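Local coordinates for protein cleavage and polyadenylation specificity factor 100 KD subunit (Methanosarcina mazei, PDB 2XR1) that probably terminates transcription genome-wide by cutting nascent RNA where it leaves RNA polymerase, using a nuclease centre that binds two zinc ions, at residues B[258-263]-B[303-307]; B[274-278]-B[453-457]. One frame throughout, in Å; residues are numbered along the deposited sequence.

Contact 1 (B[258-263]-B[303-307]); sequences FKYGYE and KTLKH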
loop_
_atom_site.group_PDB
_atom_site.type_symbol
_atom_site.label_atom_id
_atom_site.label_comp_id
_atom_site.label_asym_id
_atom_site.label_seq_id
_atom_site.Cartn_x
_atom_site.Cartn_y
_atom_site.Cartn_z
ATOM N N PHE B 258 -15.922 2.387 13.026
ATOM C CA PHE B 258 -16.631 3.540 13.582
ATOM C C PHE B 258 -16.013 4.018 14.915
ATOM O O PHE B 258 -15.896 5.219 15.175
ATOM C CB PHE B 258 -18.119 3.222 13.694
ATOM C CG PHE B 258 -18.810 3.213 12.375
ATOM C CD1 PHE B 258 -19.221 4.384 11.793
ATOM C CD2 PHE B 258 -19.009 2.056 11.710
ATOM C CE1 PHE B 258 -19.834 4.380 10.601
ATOM C CE2 PHE B 258 -19.626 2.055 10.483
ATOM C CZ PHE B 258 -20.025 3.210 9.933
ATOM N N LYS B 259 -15.596 3.073 15.740
ATOM C CA LYS B 259 -14.962 3.425 16.985
ATOM C C LYS B 259 -13.754 4.317 16.727
ATOM O O LYS B 259 -13.459 5.216 17.502
ATOM C CB LYS B 259 -14.519 2.176 17.729
ATOM C CG LYS B 259 -13.918 2.459 19.096
ATOM C CD LYS B 259 -13.608 1.146 19.844
ATOM C CE LYS B 259 -12.836 1.364 21.143
ATOM N NZ LYS B 259 -13.225 0.286 22.108
ATOM N N TYR B 260 -13.065 4.047 15.636
ATOM C CA TYR B 260 -11.868 4.764 15.258
ATOM C C TYR B 260 -12.120 5.954 14.337
ATOM O O TYR B 260 -11.172 6.453 13.724
ATOM C CB TYR B 260 -10.906 3.796 14.538
ATOM C CG TYR B 260 -10.282 2.723 15.402
ATOM C CD1 TYR B 260 -10.091 2.899 16.782
ATOM C CD2 TYR B 260 -9.846 1.542 14.833
ATOM C CE1 TYR B 260 -9.517 1.909 17.554
ATOM C CE2 TYR B 260 -9.273 0.550 15.585
ATOM C CZ TYR B 260 -9.118 0.723 16.936
ATOM O OH TYR B 260 -8.529 -0.283 17.664
ATOM N N GLY B 261 -13.373 6.383 14.195
ATOM C CA GLY B 261 -13.691 7.657 13.519
ATOM C C GLY B 261 -14.150 7.630 12.061
ATOM O O GLY B 261 -14.173 8.664 11.409
ATOM N N TYR B 262 -14.484 6.453 11.537
ATOM C CA TYR B 262 -15.149 6.344 10.250
ATOM C C TYR B 262 -16.555 6.879 10.389
ATOM O O TYR B 262 -17.217 6.661 11.419
ATOM C CB TYR B 262 -15.203 4.885 9.801
ATOM C CG TYR B 262 -15.857 4.678 8.451
ATOM C CD1 TYR B 262 -15.349 5.263 7.311
ATOM C CD2 TYR B 262 -17.002 3.897 8.328
ATOM C CE1 TYR B 262 -15.966 5.070 6.078
ATOM C CE2 TYR B 262 -17.617 3.689 7.105
ATOM C CZ TYR B 262 -17.102 4.275 5.988
ATOM O OH TYR B 262 -17.715 4.059 4.787
ATOM N N GLU B 263 -17.008 7.575 9.352
ATOM C CA GLU B 263 -18.338 8.191 9.356
ATOM C C GLU B 263 -19.078 8.152 7.995
ATOM O O GLU B 263 -20.011 8.922 7.755
ATOM C CB GLU B 263 -18.220 9.624 9.929
ATOM C CG GLU B 263 -18.686 9.683 11.395
ATOM C CD GLU B 263 -18.285 10.932 12.140
ATOM O OE1 GLU B 263 -17.703 11.857 11.526
ATOM O OE2 GLU B 263 -18.560 11.005 13.360
ATOM N N LYS B 303 -24.277 2.788 15.805
ATOM C CA LYS B 303 -23.689 3.733 14.885
ATOM C C LYS B 303 -23.490 3.118 13.504
ATOM O O LYS B 303 -23.684 3.797 12.498
ATOM C CB LYS B 303 -22.356 4.232 15.428
ATOM C CG LYS B 303 -21.849 5.487 14.719
ATOM C CD LYS B 303 -20.744 6.176 15.509
ATOM C CE LYS B 303 -20.537 7.630 15.075
ATOM N NZ LYS B 303 -20.512 7.802 13.583
ATOM N N THR B 304 -23.102 1.841 13.446
ATOM C CA THR B 304 -22.929 1.177 12.179
ATOM C C THR B 304 -24.265 1.026 11.455
ATOM O O THR B 304 -24.309 1.115 10.208
ATOM C CB THR B 304 -22.370 -0.240 12.359
ATOM O OG1 THR B 304 -21.090 -0.159 12.976
ATOM C CG2 THR B 304 -22.254 -0.977 11.049
ATOM N N LEU B 305 -25.331 0.741 12.210
ATOM C CA LEU B 305 -26.634 0.538 11.598
ATOM C C LEU B 305 -27.176 1.862 11.043
ATOM O O LEU B 305 -27.797 1.880 9.999
ATOM C CB LEU B 305 -27.603 -0.080 12.608
ATOM C CG LEU B 305 -29.059 -0.324 12.230
ATOM C CD1 LEU B 305 -29.170 -1.270 11.058
ATOM C CD2 LEU B 305 -29.809 -0.872 13.455
ATOM N N LYS B 306 -26.941 2.969 11.746
ATOM C CA LYS B 306 -27.360 4.299 11.276
ATOM C C LYS B 306 -26.655 4.656 9.990
ATOM O O LYS B 306 -27.113 5.507 9.234
ATOM C CB LYS B 306 -27.017 5.384 12.296
ATOM C CG LYS B 306 -27.991 5.480 13.394
ATOM C CD LYS B 306 -27.751 6.698 14.289
ATOM C CE LYS B 306 -26.735 6.415 15.403
ATOM N NZ LYS B 306 -26.999 7.210 16.599
ATOM N N HIS B 307 -25.516 4.021 9.744
ATOM C CA HIS B 307 -24.780 4.266 8.515
ATOM C C HIS B 307 -24.945 3.163 7.516
ATOM O O HIS B 307 -24.283 3.185 6.487
ATOM C CB HIS B 307 -23.285 4.454 8.839
ATOM C CG HIS B 307 -22.989 5.718 9.574
ATOM N ND1 HIS B 307 -23.314 5.896 10.898
ATOM C CD2 HIS B 307 -22.411 6.872 9.166
ATOM C CE1 HIS B 307 -22.962 7.118 11.276
ATOM N NE2 HIS B 307 -22.396 7.728 10.247
#

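Contact 2 (B[274-278]-B[453-457]); sequences DLMVL and EATAI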
loop_
_atom_site.group_PDB
_atom_site.type_symbol
_atom_site.label_atom_id
_atom_site.label_comp_id
_atom_site.label_asym_id
_atom_site.label_seq_id
_atom_site.Cartn_x
_atom_site.Cartn_y
_atom_site.Cartn_z
ATOM N N ASP B 274 -29.678 -7.214 8.521
ATOM C CA ASP B 274 -30.348 -7.767 9.700
ATOM C C ASP B 274 -29.488 -8.793 10.449
ATOM O O ASP B 274 -29.435 -8.775 11.700
ATOM C CB ASP B 274 -31.671 -8.387 9.279
ATOM C CG ASP B 274 -32.678 -7.344 8.760
ATOM O OD1 ASP B 274 -32.464 -6.114 8.966
ATOM O OD2 ASP B 274 -33.712 -7.762 8.164
ATOM N N LEU B 275 -28.789 -9.660 9.687
ATOM C CA LEU B 275 -27.953 -10.697 10.266
ATOM C C LEU B 275 -26.762 -10.070 10.951
ATOM O O LEU B 275 -26.437 -10.450 12.059
ATOM C CB LEU B 275 -27.516 -11.702 9.214
ATOM C CG LEU B 275 -28.659 -12.542 8.640
ATOM C CD1 LEU B 275 -28.321 -13.237 7.295
ATOM C CD2 LEU B 275 -29.132 -13.482 9.716
ATOM N N MET B 276 -26.156 -9.079 10.314
ATOM C CA MET B 276 -24.986 -8.400 10.827
ATOM C C MET B 276 -25.263 -7.810 12.217
ATOM O O MET B 276 -24.443 -7.926 13.133
ATOM C CB MET B 276 -24.598 -7.281 9.869
ATOM C CG MET B 276 -23.588 -6.276 10.429
ATOM S SD MET B 276 -22.882 -5.267 9.075
ATOM C CE MET B 276 -24.234 -4.123 8.735
ATOM N N VAL B 277 -26.411 -7.156 12.378
ATOM C CA VAL B 277 -26.759 -6.606 13.682
ATOM C C VAL B 277 -26.905 -7.733 14.717
ATOM O O VAL B 277 -26.410 -7.638 15.847
ATOM C CB VAL B 277 -28.052 -5.731 13.602
ATOM C CG1 VAL B 277 -28.686 -5.502 14.982
ATOM C CG2 VAL B 277 -27.704 -4.391 12.938
ATOM N N LEU B 278 -27.579 -8.798 14.313
ATOM C CA LEU B 278 -27.805 -9.943 15.204
ATOM C C LEU B 278 -26.498 -10.542 15.653
ATOM O O LEU B 278 -26.254 -10.715 16.858
ATOM C CB LEU B 278 -28.596 -11.026 14.485
ATOM C CG LEU B 278 -28.961 -12.218 15.348
ATOM C CD1 LEU B 278 -29.899 -11.769 16.431
ATOM C CD2 LEU B 278 -29.567 -13.284 14.509
ATOM N N GLU B 453 -33.525 -17.351 15.832
ATOM C CA GLU B 453 -33.707 -15.963 15.424
ATOM C C GLU B 453 -33.113 -15.696 14.032
ATOM O O GLU B 453 -33.708 -14.955 13.225
ATOM C CB GLU B 453 -33.088 -15.047 16.474
ATOM C CG GLU B 453 -33.182 -13.544 16.204
ATOM C CD GLU B 453 -34.575 -13.049 15.924
ATOM O OE1 GLU B 453 -35.518 -13.352 16.730
ATOM O OE2 GLU B 453 -34.705 -12.347 14.899
ATOM N N ALA B 454 -31.969 -16.318 13.728
ATOM C CA ALA B 454 -31.360 -16.195 12.383
ATOM C C ALA B 454 -32.267 -16.788 11.322
ATOM O O ALA B 454 -32.339 -16.297 10.201
ATOM C CB ALA B 454 -30.037 -16.848 12.338
ATOM N N THR B 455 -32.982 -17.836 11.694
ATOM C CA THR B 455 -33.865 -18.520 10.775
ATOM C C THR B 455 -35.094 -17.697 10.557
ATOM O O THR B 455 -35.558 -17.592 9.444
ATOM C CB THR B 455 -34.251 -19.919 11.327
ATOM O OG1 THR B 455 -33.047 -20.696 11.541
ATOM C CG2 THR B 455 -35.159 -20.629 10.351
ATOM N N ALA B 456 -35.648 -17.129 11.621
ATOM C CA ALA B 456 -36.764 -16.182 11.498
ATOM C C ALA B 456 -36.488 -15.147 10.401
ATOM O O ALA B 456 -37.322 -14.915 9.551
ATOM C CB ALA B 456 -37.027 -15.494 12.836
ATOM N N ILE B 457 -35.282 -14.591 10.384
ATOM C CA ILE B 457 -34.934 -13.555 9.414
ATOM C C ILE B 457 -35.090 -14.027 7.985
ATOM O O ILE B 457 -35.451 -13.229 7.137
ATOM C CB ILE B 457 -33.518 -13.004 9.665
ATOM C CG1 ILE B 457 -33.531 -12.184 10.958
ATOM C CG2 ILE B 457 -33.080 -12.133 8.501
ATOM C CD1 ILE B 457 -32.300 -12.247 11.767
#

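Contact 1 (B[258-263]-B[303-307])
Phe258 lays its ring against the C-terminal end of helix 299-306, where Lys303 and Thr304 of the last turn and His307 just beyond it receive it. Thr304 lies over one face, its CA 4.2 Å from the ring centroid in a CH-pi contact, while OG1 of Thr304 sits 3.3 Å from CD2 of Phe258 and is itself hydrogen-bonded to Met300 O. His307 meets the ring obliquely, with planes at 50° and centroids 4.9 Å apart; CE1 of Phe258 comes over the imidazole face, 3.6 Å from CG of His307. The His307 imidazole is fixed by its ND1-H, which gives a hydrogen bond of 2.7 Å (N-H...O 152°) to Lys303 O, four residues earlier, in the helix's last turn. At the outer margin the lysine chain, extended as far as CE, bends at chi4 (-45°), and NZ of Lys303 lies 3.4 Å from CG of Glu263, with OE2 only at long salt-bridge distance (3.8 Å). Both helix ends lie beside one of the two sheets of the metallo-beta-lactamase alpha-beta/beta-alpha sandwich: each runs into a strand, and 266-268 and 308-310 lie side by side in parallel, with His307 backbone-bonded to Val266. Helix 254-259 stops in a Schellman motif with Gly261, at positive phi, as C-prime residue. Tyr262 then returns under Phe258, CD2 against the ring face opposite Thr304 and OH hydrogen-bonded to Pro265 O.

Contact 2 (B[274-278]-B[453-457])
Leu275 and Leu278 of helix 270-290 pack against Ala454 and Ile457 of helix 451-460 in an apolar, nearly antiparallel helix pair that joins the metallo-beta-lactamase part of the chain to the beta-CASP part. The two short axes come within 10.5 Å and run at 167° to each other. Ile457 sits at the middle of the seam: its terminal methyl CD1 touches CD2 of Leu275 at 4.0 Å and CD2 of Leu278 at the same distance, so that one methyl meets two leucines a turn apart. Leu275 and Ile457 lie side by side, pointing opposite ways. Beside the small Ala454, CD2 of Leu278 lies 3.9 Å from the backbone N of Ala454. The other methyl of Leu278, CD1, rests 3.7 Å from CG of Glu453. In beta-CASP nucleases the catalytic cleft opens between these two domains, and this seam lies near it: the side chains of Leu275 and His245, a ligand of the first zinc, are about 7 Å apart. Polar groups flank the greasy strip. With CG anti to the backbone N (chi1 180°) Glu453 lays CG on Leu278; the bend at chi2 (53°) then turns the carboxylate away to the hydroxyls of Thr147, in the first turn of helix 146-157, and Ser145 just before it. At the other end, CB of Asp274 meets CG2 of Ile457 at 4.1 Å, and a polar link between the two parts forms where OD2 of Asp274 is hydrogen-bonded to NE2 of His461, just beyond helix 451-460.

Along the chain the segments alternate, 258-263, 274-278, 303-307 and then, far later, 453-457, so helix 270-290 of contact 2 falls between the two halves of contact 1 in sequence. The centres lie about 20 Å apart, yet the contacts touch where CD1 of Leu305 packs on CG2 of Val277 at 3.9 Å, joining helices 270-290 and 299-306, successive in the chain. Contact 1 stays inside the metallo-beta-lactamase part, near the edge strand 308-310 of its sheet; contact 2 reaches the beta-CASP part, closer to the zinc centre. Helix 270-290 thus packs on its own domain through Val277 while facing beta-CASP through Leu275 and Leu278. Helix 146-157 meets both, touching Leu305 and Asp274 through Ile151.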